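Local coordinates for protein putative esterase/lipase/thioesterase (Silicibacter sp., PDB 2PBL) that probably hydrolyses ester or thioester bonds, as an esterase, lipase or thioesterase of the alpha/beta-hydrolase fold, at residues 53-58 against 93-98; 80-85 against 244-249; 99-104 against 114-119; 164-169 against 208-213. All blocks are in the same frame, centred on the assembly; numbering follows the deposited sequence. Where two conformers were deposited one is given.

Contact 1. Residues 53-58 against 93-98; sequences FDLFLP and GWAVAM
The carbonyl oxygen of Phe56 is gripped twice from strand 94-98. Val96 N donates to Phe56 O at 2.8 Å, in the plane of that carbonyl. Ala95 CA adds a longer CH...O contact to the same oxygen. In return Phe56 N gives an almost straight bond (177°) to Val96 O. The pattern repeats at Asp54 and Met98. Met98 N binds Asp54 O at 2.9 Å, while Asp54 N reaches Met98 O from above the carbonyl plane. These are the hydrogen-bonded pairs of an antiparallel ladder, which joins strands 52-56 and 94-99 in the central sheet of the alpha/beta-hydrolase fold. Phe56, Val96 and Met98 share one face. There the selenium of selenomethionine Met98 lies 4.4 Å from Phe56 CE2, at the ring edge. With CG of Phe56 beside its backbone N (chi1 -54°), the ring also passes Val96 O. On the other face Leu55 CD1 touches the methyls of Ala95 and Ala97. Asp54 OD1 accepts the backbone N-H of Asn42 and forms a salt bridge with Lys79. Beyond the ladder, Pro58 CG sits 3.5 Å from Gly93 O, where a Schellman motif ends helix 87-91. Pro58 CD meets Ala95 CB at 4.1 Å. An alanine here would lose CG and CD, and is likely to open a gap over Gly93 and Ala95. Trp94 O, also near Pro58 CD, is buried without a polar partner.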
loop_
_atom_site.group_PDB
_atom_site.type_symbol
_atom_site.label_atom_id
_atom_site.label_comp_id
_atom_site.label_asym_id
_atom_site.label_seq_id
_atom_site.Cartn_x
_atom_site.Cartn_y
_atom_site.Cartn_z
ATOM N N PHE A 53 -2.191 13.181 -4.655
ATOM C CA PHE A 53 -3.050 12.017 -4.633
ATOM C C PHE A 53 -4.241 12.205 -5.541
ATOM O O PHE A 53 -4.658 13.328 -5.839
ATOM C CB PHE A 53 -3.522 11.634 -3.222
ATOM C CG PHE A 53 -4.464 12.617 -2.565
ATOM C CD1 PHE A 53 -3.990 13.772 -1.950
ATOM C CD2 PHE A 53 -5.815 12.344 -2.478
ATOM C CE1 PHE A 53 -4.864 14.667 -1.351
ATOM C CE2 PHE A 53 -6.699 13.219 -1.842
ATOM C CZ PHE A 53 -6.206 14.382 -1.264
ATOM N N ASP A 54 -4.739 11.070 -6.015
ATOM C CA ASP A 54 -5.932 11.019 -6.812
ATOM C C ASP A 54 -7.065 10.587 -5.859
ATOM O O ASP A 54 -6.877 9.780 -4.939
ATOM C CB ASP A 54 -5.793 10.058 -7.978
ATOM C CG ASP A 54 -4.817 10.553 -9.073
ATOM O OD1 ASP A 54 -4.452 11.748 -9.157
ATOM O OD2 ASP A 54 -4.408 9.695 -9.868
ATOM N N LEU A 55 -8.213 11.204 -6.049
ATOM C CA LEU A 55 -9.406 10.912 -5.286
ATOM C C LEU A 55 -10.545 10.556 -6.242
ATOM O O LEU A 55 -10.988 11.379 -7.068
ATOM C CB LEU A 55 -9.784 12.079 -4.398
ATOM C CG LEU A 55 -10.935 11.878 -3.434
ATOM C CD1 LEU A 55 -10.678 10.720 -2.441
ATOM C CD2 LEU A 55 -11.136 13.173 -2.665
ATOM N N PHE A 56 -10.969 9.310 -6.130
ATOM C CA PHE A 56 -12.049 8.760 -6.928
ATOM C C PHE A 56 -13.305 8.678 -6.075
ATOM O O PHE A 56 -13.334 8.004 -5.043
ATOM C CB PHE A 56 -11.669 7.399 -7.529
ATOM C CG PHE A 56 -10.383 7.454 -8.299
ATOM C CD1 PHE A 56 -10.309 8.177 -9.477
ATOM C CD2 PHE A 56 -9.229 6.860 -7.810
ATOM C CE1 PHE A 56 -9.119 8.297 -10.147
ATOM C CE2 PHE A 56 -8.030 6.986 -8.494
ATOM C CZ PHE A 56 -7.991 7.685 -9.656
ATOM N N LEU A 57 -14.363 9.323 -6.560
ATOM C CA LEU A 57 -15.623 9.425 -5.826
ATOM C C LEU A 57 -16.630 8.462 -6.370
ATOM O O LEU A 57 -16.687 8.297 -7.607
ATOM C CB LEU A 57 -16.199 10.825 -5.995
ATOM C CG LEU A 57 -15.256 11.936 -5.549
ATOM C CD1 LEU A 57 -15.786 13.276 -5.905
ATOM C CD2 LEU A 57 -14.959 11.863 -4.062
ATOM N N PRO A 58 -17.445 7.845 -5.473
ATOM C CA PRO A 58 -18.514 6.967 -5.894
ATOM C C PRO A 58 -19.659 7.834 -6.361
ATOM O O PRO A 58 -19.603 9.052 -6.243
ATOM C CB PRO A 58 -18.911 6.230 -4.596
ATOM C CG PRO A 58 -18.638 7.190 -3.530
ATOM C CD PRO A 58 -17.450 8.019 -4.004
ATOM N N GLY A 93 -19.495 1.938 -2.568
ATOM C CA GLY A 93 -19.765 3.276 -2.063
ATOM C C GLY A 93 -18.644 3.997 -1.339
ATOM O O GLY A 93 -18.890 5.029 -0.733
ATOM N N TRP A 94 -17.418 3.476 -1.423
ATOM C CA TRP A 94 -16.259 4.113 -0.810
ATOM C C TRP A 94 -15.606 5.091 -1.766
ATOM O O TRP A 94 -15.519 4.833 -2.975
ATOM C CB TRP A 94 -15.213 3.054 -0.464
ATOM C CG TRP A 94 -15.674 2.162 0.623
ATOM C CD1 TRP A 94 -16.559 1.149 0.506
ATOM C CD2 TRP A 94 -15.334 2.247 2.003
ATOM N NE1 TRP A 94 -16.791 0.565 1.718
ATOM C CE2 TRP A 94 -16.036 1.208 2.665
ATOM C CE3 TRP A 94 -14.479 3.075 2.749
ATOM C CZ2 TRP A 94 -15.947 1.003 4.036
ATOM C CZ3 TRP A 94 -14.374 2.852 4.106
ATOM C CH2 TRP A 94 -15.112 1.843 4.746
ATOM N N ALA A 95 -15.141 6.211 -1.233
ATOM C CA ALA A 95 -14.271 7.098 -2.018
ATOM C C ALA A 95 -12.903 6.451 -1.937
ATOM O O ALA A 95 -12.576 5.803 -0.958
ATOM C CB ALA A 95 -14.223 8.494 -1.465
ATOM N N VAL A 96 -12.081 6.613 -2.954
ATOM C CA VAL A 96 -10.793 5.946 -2.947
ATOM C C VAL A 96 -9.638 6.900 -3.223
ATOM O O VAL A 96 -9.604 7.555 -4.261
ATOM C CB VAL A 96 -10.794 4.773 -3.995
ATOM C CG1 VAL A 96 -9.429 4.103 -4.065
ATOM C CG2 VAL A 96 -11.889 3.774 -3.646
ATOM N N ALA A 97 -8.677 6.963 -2.297
ATOM C CA ALA A 97 -7.543 7.829 -2.465
ATOM C C ALA A 97 -6.307 7.018 -2.792
ATOM O O ALA A 97 -6.069 5.999 -2.151
ATOM C CB ALA A 97 -7.299 8.670 -1.175
HETATM N N MSE A 98 -5.459 7.541 -3.667
HETATM C CA MSE A 98 -4.210 6.902 -4.033
HETATM C C MSE A 98 -3.047 7.886 -4.068
HETATM O O MSE A 98 -2.926 8.665 -4.970
HETATM C CB MSE A 98 -4.343 6.178 -5.368
HETATM C CG MSE A 98 -5.153 4.920 -5.221
HETATM SE SE MSE A 98 -5.282 3.926 -6.913
HETATM C CE MSE A 98 -6.345 2.458 -6.378
#

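Contact 2. Residues 80-85 against 244-249; sequences SSWSHL and NVIEPL
The loop after strand 64-69 meets the loop before helix 255-261 through Leu85, which packs on Ile246 and Leu249. The contact is apolar; no hydrogen bond crosses it. Leu85 CB lies 3.9 Å from Leu249 CB and nearly as close to Leu249 CD1. Leu85 CD1 meets Ile246 CD1 at 3.9 Å, and Leu85 CD2 rests 3.7 Å from the backbone oxygen of Ile246. That oxygen also accepts the N-H of Leu249. Ile246 carries CG1 between its backbone N and carbonyl carbon (chi1 65°), and the chain then runs on extended. This brings CD1 to Trp82 CZ3 at 3.6 Å, so one methyl touches both the indole and Leu85. Segment 80-85 has two short 3-10 pieces with Trp82 between them; Asn244 to Glu247 form a type I beta turn that leads into 3-10 residues 247-249. Segment 244-249 follows His242, which with Ser137 and Glu215 forms a probable catalytic triad of the hydrolase fold; Ile246 lies near that group without touching it. Trp82 stacks on His70, and an unidentified bound molecule lies about 4 Å from its side chain. Leu85 O and Leu249 O come within 3.2 Å of each other as two acceptors and form no bond. Leu249 is also tied by a backbone hydrogen bond to Gly88, and its side chain packs on Leu256 and Ile260 of helix 255-261.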
loop_
_atom_site.group_PDB
_atom_site.type_symbol
_atom_site.label_atom_id
_atom_site.label_comp_id
_atom_site.label_asym_id
_atom_site.label_seq_id
_atom_site.Cartn_x
_atom_site.Cartn_y
_atom_site.Cartn_z
ATOM N N SER A 80 -0.286 6.783 -10.781
ATOM C CA SER A 80 -0.962 6.634 -12.066
ATOM C C SER A 80 -1.065 5.223 -12.625
ATOM O O SER A 80 -1.845 5.012 -13.544
ATOM C CB SER A 80 -0.360 7.539 -13.140
ATOM O OG SER A 80 0.908 7.080 -13.591
ATOM N N SER A 81 -0.305 4.276 -12.105
ATOM C CA SER A 81 -0.402 2.888 -12.573
ATOM C C SER A 81 -1.473 2.037 -11.884
ATOM O O SER A 81 -1.638 0.853 -12.234
ATOM C CB SER A 81 0.929 2.212 -12.366
ATOM O OG SER A 81 1.882 2.736 -13.289
ATOM N N TRP A 82 -2.262 2.623 -10.978
ATOM C CA TRP A 82 -3.134 1.793 -10.127
ATOM C C TRP A 82 -4.594 2.181 -9.971
ATOM O O TRP A 82 -5.304 1.527 -9.241
ATOM C CB TRP A 82 -2.529 1.736 -8.727
ATOM C CG TRP A 82 -1.020 1.643 -8.708
ATOM C CD1 TRP A 82 -0.152 2.687 -8.572
ATOM C CD2 TRP A 82 -0.217 0.484 -8.952
ATOM N NE1 TRP A 82 1.138 2.244 -8.684
ATOM C CE2 TRP A 82 1.128 0.892 -8.900
ATOM C CE3 TRP A 82 -0.504 -0.874 -9.167
ATOM C CZ2 TRP A 82 2.186 -0.003 -9.074
ATOM C CZ3 TRP A 82 0.539 -1.751 -9.338
ATOM C CH2 TRP A 82 1.873 -1.323 -9.267
ATOM N N SER A 83 -5.025 3.230 -10.661
ATOM C CA SER A 83 -6.368 3.795 -10.530
ATOM C C SER A 83 -7.450 2.769 -10.704
ATOM O O SER A 83 -8.426 2.745 -9.944
ATOM C CB SER A 83 -6.542 4.928 -11.548
ATOM O OG SER A 83 -5.368 5.731 -11.496
ATOM N N HIS A 84 -7.277 1.900 -11.698
ATOM C CA HIS A 84 -8.289 0.870 -12.024
ATOM C C HIS A 84 -8.591 -0.084 -10.839
ATOM O O HIS A 84 -9.635 -0.755 -10.794
ATOM C CB HIS A 84 -7.809 0.078 -13.243
ATOM C CG HIS A 84 -6.552 -0.696 -12.995
ATOM N ND1 HIS A 84 -5.330 -0.100 -12.774
ATOM C CD2 HIS A 84 -6.337 -2.029 -12.932
ATOM C CE1 HIS A 84 -4.417 -1.035 -12.586
ATOM N NE2 HIS A 84 -5.001 -2.220 -12.689
ATOM N N LEU A 85 -7.688 -0.119 -9.867
ATOM C CA LEU A 85 -7.895 -0.939 -8.679
ATOM C C LEU A 85 -8.940 -0.317 -7.709
ATOM O O LEU A 85 -9.310 -0.919 -6.697
ATOM C CB LEU A 85 -6.571 -1.205 -7.997
ATOM C CG LEU A 85 -5.485 -1.905 -8.851
ATOM C CD1 LEU A 85 -4.195 -2.068 -8.075
ATOM C CD2 LEU A 85 -5.953 -3.288 -9.392
ATOM N N ASN A 244 -0.232 -10.272 -9.476
ATOM C CA ASN A 244 -1.685 -10.399 -9.666
ATOM C C ASN A 244 -2.501 -10.511 -8.366
ATOM O O ASN A 244 -3.755 -10.570 -8.411
ATOM C CB ASN A 244 -2.077 -11.518 -10.652
ATOM C CG ASN A 244 -1.742 -12.864 -10.176
ATOM O OD1 ASN A 244 -1.126 -13.054 -9.120
ATOM N ND2 ASN A 244 -2.153 -13.869 -10.976
ATOM N N VAL A 245 -1.810 -10.550 -7.227
ATOM C CA VAL A 245 -2.431 -10.596 -5.882
ATOM C C VAL A 245 -3.367 -9.402 -5.659
ATOM O O VAL A 245 -4.407 -9.547 -5.038
ATOM C CB VAL A 245 -1.363 -10.684 -4.738
ATOM C CG1 VAL A 245 -0.528 -9.434 -4.607
ATOM C CG2 VAL A 245 -2.026 -10.995 -3.410
ATOM N N ILE A 246 -2.997 -8.258 -6.239
ATOM C CA ILE A 246 -3.783 -7.025 -6.175
ATOM C C ILE A 246 -4.944 -6.974 -7.171
ATOM O O ILE A 246 -5.830 -6.127 -7.061
ATOM C CB ILE A 246 -2.881 -5.782 -6.422
ATOM C CG1 ILE A 246 -2.287 -5.774 -7.864
ATOM C CG2 ILE A 246 -1.785 -5.704 -5.379
ATOM C CD1 ILE A 246 -1.284 -4.614 -8.126
ATOM N N GLU A 247 -4.954 -7.875 -8.141
ATOM C CA GLU A 247 -5.997 -7.828 -9.189
ATOM C C GLU A 247 -7.414 -7.845 -8.695
ATOM O O GLU A 247 -8.213 -7.077 -9.220
ATOM C CB GLU A 247 -5.782 -8.881 -10.281
ATOM C CG GLU A 247 -4.599 -8.518 -11.121
ATOM C CD GLU A 247 -4.269 -9.483 -12.288
ATOM O OE1 GLU A 247 -4.884 -10.600 -12.404
ATOM O OE2 GLU A 247 -3.366 -9.088 -13.067
ATOM N N PRO A 248 -7.731 -8.669 -7.677
ATOM C CA PRO A 248 -9.109 -8.677 -7.135
ATOM C C PRO A 248 -9.664 -7.350 -6.610
ATOM O O PRO A 248 -10.890 -7.238 -6.389
ATOM C CB PRO A 248 -9.035 -9.705 -6.000
ATOM C CG PRO A 248 -7.905 -10.620 -6.445
ATOM C CD PRO A 248 -6.901 -9.701 -7.022
ATOM N N LEU A 249 -8.800 -6.348 -6.413
ATOM C CA LEU A 249 -9.284 -5.024 -6.020
ATOM C C LEU A 249 -10.247 -4.425 -7.049
ATOM O O LEU A 249 -11.104 -3.594 -6.714
ATOM C CB LEU A 249 -8.129 -4.057 -5.791
ATOM C CG LEU A 249 -7.243 -4.240 -4.552
ATOM C CD1 LEU A 249 -6.071 -3.274 -4.565
ATOM C CD2 LEU A 249 -7.993 -4.066 -3.238
#

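Contact 3. Residues 99-104 against 114-119; sequences PSYELC and QQISQA
Gln115 reaches from the helix with its amide nearly parallel to the Glu102 carboxylate (planes 11° apart) but not in the same plane, and the side chains cross at about a right angle. The extended glutamine presents both ends of its amide to one residue. OE1 accepts Glu102 N at 2.8 Å, in the amide carbonyl plane. NE2 gives a weak, bent bond (129°) to Glu102 OE1, which also has a weak bond from His51. Gln115 OE1 also lies 3.5 Å from Tyr101 CB. The Tyr101 ring turns off beside the helix, its CG between the backbone N and carbonyl carbon (chi1 49°). CD2 then meets Ile116 CD1 obliquely at 3.8 Å, while the hydroxyl bonds to His70 O. Further along the helix, Pro99 CB lies 3.6 Å from Ala119 CB. Its CG also touches the Ile116 methyl. A leucine replacing Gln115 would take away both polar atoms and would probably leave Glu102 N without its acceptor. The contact holds the loop after strand 94-99 against helix 109-126, which follows in the chain and leads to strand 131-136. Its chemistry implies two kinds of hold: a directional amide grip on the loop backbone, and apolar packing next to the sheet.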
loop_
_atom_site.group_PDB
_atom_site.type_symbol
_atom_site.label_atom_id
_atom_site.label_comp_id
_atom_site.label_asym_id
_atom_site.label_seq_id
_atom_site.Cartn_x
_atom_site.Cartn_y
_atom_site.Cartn_z
ATOM N N PRO A 99 -2.172 7.858 -3.048
ATOM C CA PRO A 99 -1.104 8.844 -3.169
ATOM C C PRO A 99 0.130 8.360 -3.903
ATOM O O PRO A 99 0.392 7.135 -4.025
ATOM C CB PRO A 99 -0.709 9.069 -1.704
ATOM C CG PRO A 99 -0.879 7.734 -1.127
ATOM C CD PRO A 99 -2.104 7.135 -1.773
ATOM N N SER A 100 0.877 9.352 -4.389
ATOM C CA SER A 100 2.230 9.188 -4.842
ATOM C C SER A 100 3.054 9.668 -3.640
ATOM O O SER A 100 2.504 10.200 -2.631
ATOM C CB SER A 100 2.509 10.082 -6.058
ATOM O OG SER A 100 2.003 9.563 -7.270
ATOM N N TYR A 101 4.352 9.524 -3.791
ATOM C CA TYR A 101 5.323 9.875 -2.790
ATOM C C TYR A 101 6.683 9.920 -3.452
ATOM O O TYR A 101 6.870 9.309 -4.512
ATOM C CB TYR A 101 5.283 8.851 -1.678
ATOM C CG TYR A 101 5.328 7.386 -2.105
ATOM C CD1 TYR A 101 6.554 6.706 -2.295
ATOM C CD2 TYR A 101 4.145 6.668 -2.276
ATOM C CE1 TYR A 101 6.576 5.360 -2.682
ATOM C CE2 TYR A 101 4.159 5.315 -2.633
ATOM C CZ TYR A 101 5.356 4.673 -2.847
ATOM O OH TYR A 101 5.305 3.344 -3.208
ATOM N N GLU A 102 7.598 10.684 -2.873
ATOM C CA GLU A 102 8.975 10.710 -3.362
ATOM C C GLU A 102 9.608 9.350 -3.114
ATOM O O GLU A 102 9.187 8.586 -2.243
ATOM C CB GLU A 102 9.788 11.816 -2.743
ATOM C CG GLU A 102 9.260 13.159 -3.094
ATOM C CD GLU A 102 10.128 14.247 -2.514
ATOM O OE1 GLU A 102 9.744 14.743 -1.466
ATOM O OE2 GLU A 102 11.218 14.519 -3.061
ATOM N N LEU A 103 10.631 9.078 -3.906
ATOM C CA LEU A 103 11.252 7.771 -3.963
ATOM C C LEU A 103 12.688 7.821 -3.521
ATOM O O LEU A 103 13.321 8.871 -3.549
ATOM C CB LEU A 103 11.207 7.299 -5.412
ATOM C CG LEU A 103 9.834 7.206 -6.082
ATOM C CD1 LEU A 103 9.912 6.876 -7.582
ATOM C CD2 LEU A 103 9.008 6.157 -5.370
ATOM N N CYS A 104 13.170 6.671 -3.068
ATOM C CA CYS A 104 14.542 6.515 -2.727
ATOM C C CYS A 104 15.223 6.488 -4.097
ATOM O O CYS A 104 14.632 5.953 -5.050
ATOM C CB CYS A 104 14.794 5.240 -1.970
ATOM S SG CYS A 104 13.919 5.085 -0.385
ATOM N N GLN A 114 6.399 9.488 6.431
ATOM C CA GLN A 114 5.876 10.790 6.856
ATOM C C GLN A 114 4.973 11.346 5.766
ATOM O O GLN A 114 3.922 11.861 6.070
ATOM C CB GLN A 114 7.021 11.755 7.295
ATOM C CG GLN A 114 7.764 11.273 8.468
ATOM C CD GLN A 114 6.923 11.212 9.709
ATOM O OE1 GLN A 114 6.159 12.129 9.985
ATOM N NE2 GLN A 114 7.056 10.125 10.476
ATOM N N GLN A 115 5.357 11.192 4.495
ATOM C CA GLN A 115 4.537 11.613 3.368
ATOM C C GLN A 115 3.194 10.889 3.267
ATOM O O GLN A 115 2.161 11.513 3.016
ATOM C CB GLN A 115 5.301 11.448 2.056
ATOM C CG GLN A 115 6.397 12.471 1.906
ATOM C CD GLN A 115 7.266 12.325 0.630
ATOM O OE1 GLN A 115 6.885 11.673 -0.359
ATOM N NE2 GLN A 115 8.437 12.994 0.652
ATOM N N ILE A 116 3.199 9.571 3.504
ATOM C CA ILE A 116 1.950 8.795 3.518
ATOM C C ILE A 116 1.057 9.316 4.633
ATOM O O ILE A 116 -0.153 9.470 4.437
ATOM C CB ILE A 116 2.210 7.267 3.655
ATOM C CG1 ILE A 116 3.073 6.788 2.506
ATOM C CG2 ILE A 116 0.908 6.505 3.639
ATOM C CD1 ILE A 116 2.482 7.241 1.147
ATOM N N SER A 117 1.636 9.653 5.793
ATOM C CA SER A 117 0.863 10.218 6.857
ATOM C C SER A 117 0.198 11.541 6.417
ATOM O O SER A 117 -0.972 11.783 6.690
ATOM C CB SER A 117 1.726 10.485 8.099
ATOM O OG SER A 117 0.908 11.015 9.145
ATOM N N GLN A 118 0.968 12.396 5.778
ATOM C CA GLN A 118 0.467 13.635 5.249
ATOM C C GLN A 118 -0.665 13.402 4.219
ATOM O O GLN A 118 -1.685 14.104 4.231
ATOM C CB GLN A 118 1.619 14.450 4.643
ATOM C CG GLN A 118 2.628 14.973 5.654
ATOM C CD GLN A 118 2.000 15.970 6.651
ATOM O OE1 GLN A 118 1.267 16.910 6.258
ATOM N NE2 GLN A 118 2.290 15.775 7.940
ATOM N N ALA A 119 -0.495 12.394 3.358
ATOM C CA ALA A 119 -1.476 12.060 2.331
ATOM C C ALA A 119 -2.786 11.543 2.906
ATOM O O ALA A 119 -3.836 12.007 2.499
ATOM C CB ALA A 119 -0.897 11.023 1.349
#

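Contact 4. Residues 164-169 against 208-213; sequences VPISPL and TVWVGG
Thr208 starts the contact with its backbone oxygen, which takes a CH...O contact from Val164 CA at 3.3 Å. Pro165 has no N-H to offer, and its CD lies 3.2 Å from the same oxygen. Val209 next sends CG1 against Pro168, 3.8 Å from CG and equally close to CD. Trp210 carries the polar link on both of its backbone groups. Trp210 N lies 3.1 Å from Pro165 O in an almost straight bond (178°). Trp210 O accepts Ser167 N at 2.7 Å, nearly in line with the carbonyl bond, and Ile166 CA adds a CH...O contact. With CG opposite the backbone N (chi1 -170°), the Trp210 side chain runs beside Val164, and its CD1 meets Ile166 CG2 obliquely. Val211 CG2 comes 4.2 Å from Ser167 OG. Glu215, probably the acid of a Ser-His-Glu triad, accepts both that hydroxyl and the N-H of Gly212 at OE2; this probably helps to hold its carboxylate where the two strands end. The strands are parallel neighbours in the hydrolase sheet, 20° apart in direction. Strands 131-136 and 233-237 flank the pair. Helix 255-261 covers Val164, Thr208 and Trp210, while helix 217-230 packs on Val209 and Val211.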
loop_
_atom_site.group_PDB
_atom_site.type_symbol
_atom_site.label_atom_id
_atom_site.label_comp_id
_atom_site.label_asym_id
_atom_site.label_seq_id
_atom_site.Cartn_x
_atom_site.Cartn_y
_atom_site.Cartn_z
ATOM N N VAL A 164 -5.266 -3.531 5.611
ATOM C CA VAL A 164 -4.983 -4.747 4.810
ATOM C C VAL A 164 -3.724 -4.551 3.979
ATOM O O VAL A 164 -3.784 -4.100 2.818
ATOM C CB VAL A 164 -6.173 -5.163 3.891
ATOM C CG1 VAL A 164 -5.877 -6.503 3.181
ATOM C CG2 VAL A 164 -7.442 -5.270 4.703
ATOM N N PRO A 165 -2.559 -4.885 4.565
ATOM C CA PRO A 165 -1.272 -4.848 3.851
ATOM C C PRO A 165 -1.176 -6.080 2.998
ATOM O O PRO A 165 -1.339 -7.199 3.505
ATOM C CB PRO A 165 -0.249 -4.971 4.991
ATOM C CG PRO A 165 -1.007 -4.688 6.239
ATOM C CD PRO A 165 -2.330 -5.243 5.989
ATOM N N ILE A 166 -1.038 -5.863 1.695
ATOM C CA ILE A 166 -1.035 -6.916 0.742
ATOM C C ILE A 166 0.439 -7.174 0.412
ATOM O O ILE A 166 1.135 -6.293 -0.114
ATOM C CB ILE A 166 -1.802 -6.492 -0.513
ATOM C CG1 ILE A 166 -3.250 -6.062 -0.160
ATOM C CG2 ILE A 166 -1.765 -7.620 -1.504
ATOM C CD1 ILE A 166 -3.988 -5.254 -1.356
ATOM N N SER A 167 0.922 -8.367 0.748
ATOM C CA SER A 167 2.305 -8.738 0.487
ATOM C C SER A 167 3.255 -7.678 1.054
ATOM O O SER A 167 4.143 -7.170 0.359
ATOM C CB SER A 167 2.495 -8.903 -1.011
ATOM O OG SER A 167 1.422 -9.679 -1.561
ATOM N N PRO A 168 3.107 -7.371 2.364
ATOM C CA PRO A 168 3.923 -6.323 2.947
ATOM C C PRO A 168 5.403 -6.667 3.258
ATOM O O PRO A 168 5.801 -7.837 3.417
ATOM C CB PRO A 168 3.241 -6.093 4.300
ATOM C CG PRO A 168 2.729 -7.493 4.659
ATOM C CD PRO A 168 2.160 -7.953 3.337
ATOM N N LEU A 169 6.199 -5.621 3.313
ATOM C CA LEU A 169 7.523 -5.704 3.931
ATOM C C LEU A 169 7.316 -5.291 5.393
ATOM O O LEU A 169 7.047 -4.094 5.666
ATOM C CB LEU A 169 8.495 -4.781 3.223
ATOM C CG LEU A 169 8.640 -5.403 1.813
ATOM C CD1 LEU A 169 8.795 -4.446 0.698
ATOM C CD2 LEU A 169 9.775 -6.425 1.875
ATOM N N THR A 208 -5.457 -7.390 8.531
ATOM C CA THR A 208 -5.473 -8.677 7.830
ATOM C C THR A 208 -4.307 -8.644 6.840
ATOM O O THR A 208 -4.289 -7.814 5.945
ATOM C CB THR A 208 -6.804 -8.927 7.096
ATOM O OG1 THR A 208 -7.915 -8.857 8.013
ATOM C CG2 THR A 208 -6.796 -10.328 6.445
ATOM N N VAL A 209 -3.340 -9.528 7.035
ATOM C CA VAL A 209 -2.194 -9.636 6.146
ATOM C C VAL A 209 -2.587 -10.586 5.022
ATOM O O VAL A 209 -2.985 -11.733 5.228
ATOM C CB VAL A 209 -0.934 -10.086 6.872
ATOM C CG1 VAL A 209 0.274 -10.053 5.911
ATOM C CG2 VAL A 209 -0.697 -9.208 8.074
ATOM N N TRP A 210 -2.505 -10.061 3.817
ATOM C CA TRP A 210 -2.962 -10.763 2.628
ATOM C C TRP A 210 -1.744 -11.012 1.763
ATOM O O TRP A 210 -1.070 -10.096 1.351
ATOM C CB TRP A 210 -3.999 -9.875 1.930
ATOM C CG TRP A 210 -4.727 -10.518 0.846
ATOM C CD1 TRP A 210 -4.229 -10.861 -0.386
ATOM C CD2 TRP A 210 -6.076 -10.969 0.879
ATOM N NE1 TRP A 210 -5.204 -11.472 -1.118
ATOM C CE2 TRP A 210 -6.343 -11.568 -0.363
ATOM C CE3 TRP A 210 -7.096 -10.922 1.846
ATOM C CZ2 TRP A 210 -7.606 -12.097 -0.693
ATOM C CZ3 TRP A 210 -8.334 -11.463 1.531
ATOM C CH2 TRP A 210 -8.584 -12.024 0.260
ATOM N N VAL A 211 -1.474 -12.265 1.447
ATOM C CA VAL A 211 -0.291 -12.571 0.642
ATOM C C VAL A 211 -0.579 -13.670 -0.363
ATOM O O VAL A 211 -1.387 -14.530 -0.108
ATOM C CB VAL A 211 0.878 -12.944 1.574
ATOM C CG1 VAL A 211 0.623 -14.242 2.333
ATOM C CG2 VAL A 211 2.184 -13.013 0.809
ATOM N N GLY A 212 0.081 -13.635 -1.510
ATOM C CA GLY A 212 -0.162 -14.649 -2.522
ATOM C C GLY A 212 0.532 -15.964 -2.236
ATOM O O GLY A 212 1.707 -16.000 -1.860
ATOM N N GLY A 213 -0.213 -17.055 -2.400
ATOM C CA GLY A 213 0.286 -18.403 -2.153
ATOM C C GLY A 213 1.509 -18.835 -2.958
ATOM O O GLY A 213 2.340 -19.606 -2.470
#

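Overall arrangement
All four contacts are largely buried, contact 4 at every touching residue. Contact 2 has exposed Glu247 at its margin, and contact 3 partly exposed Glu102. Contacts 1 and 4 lie within the same mixed sheet, about 21 Å apart between centres: contact 1 is an antiparallel ladder, contact 4 a parallel pair. Contact 2 joins two loops by apolar packing alone. Contact 3 sets a loop against a helix and adds hydrogen bonds of a side-chain amide. It continues from contact 1, since Pro99 follows Met98 and packs on Phe53. Contact 2 touches both sheet contacts: Met98 meets Trp82 and Leu85, while Val245 packs on Ile166, Ser167 and Trp210. Contact 4 reaches the probable triad directly, through Ser167.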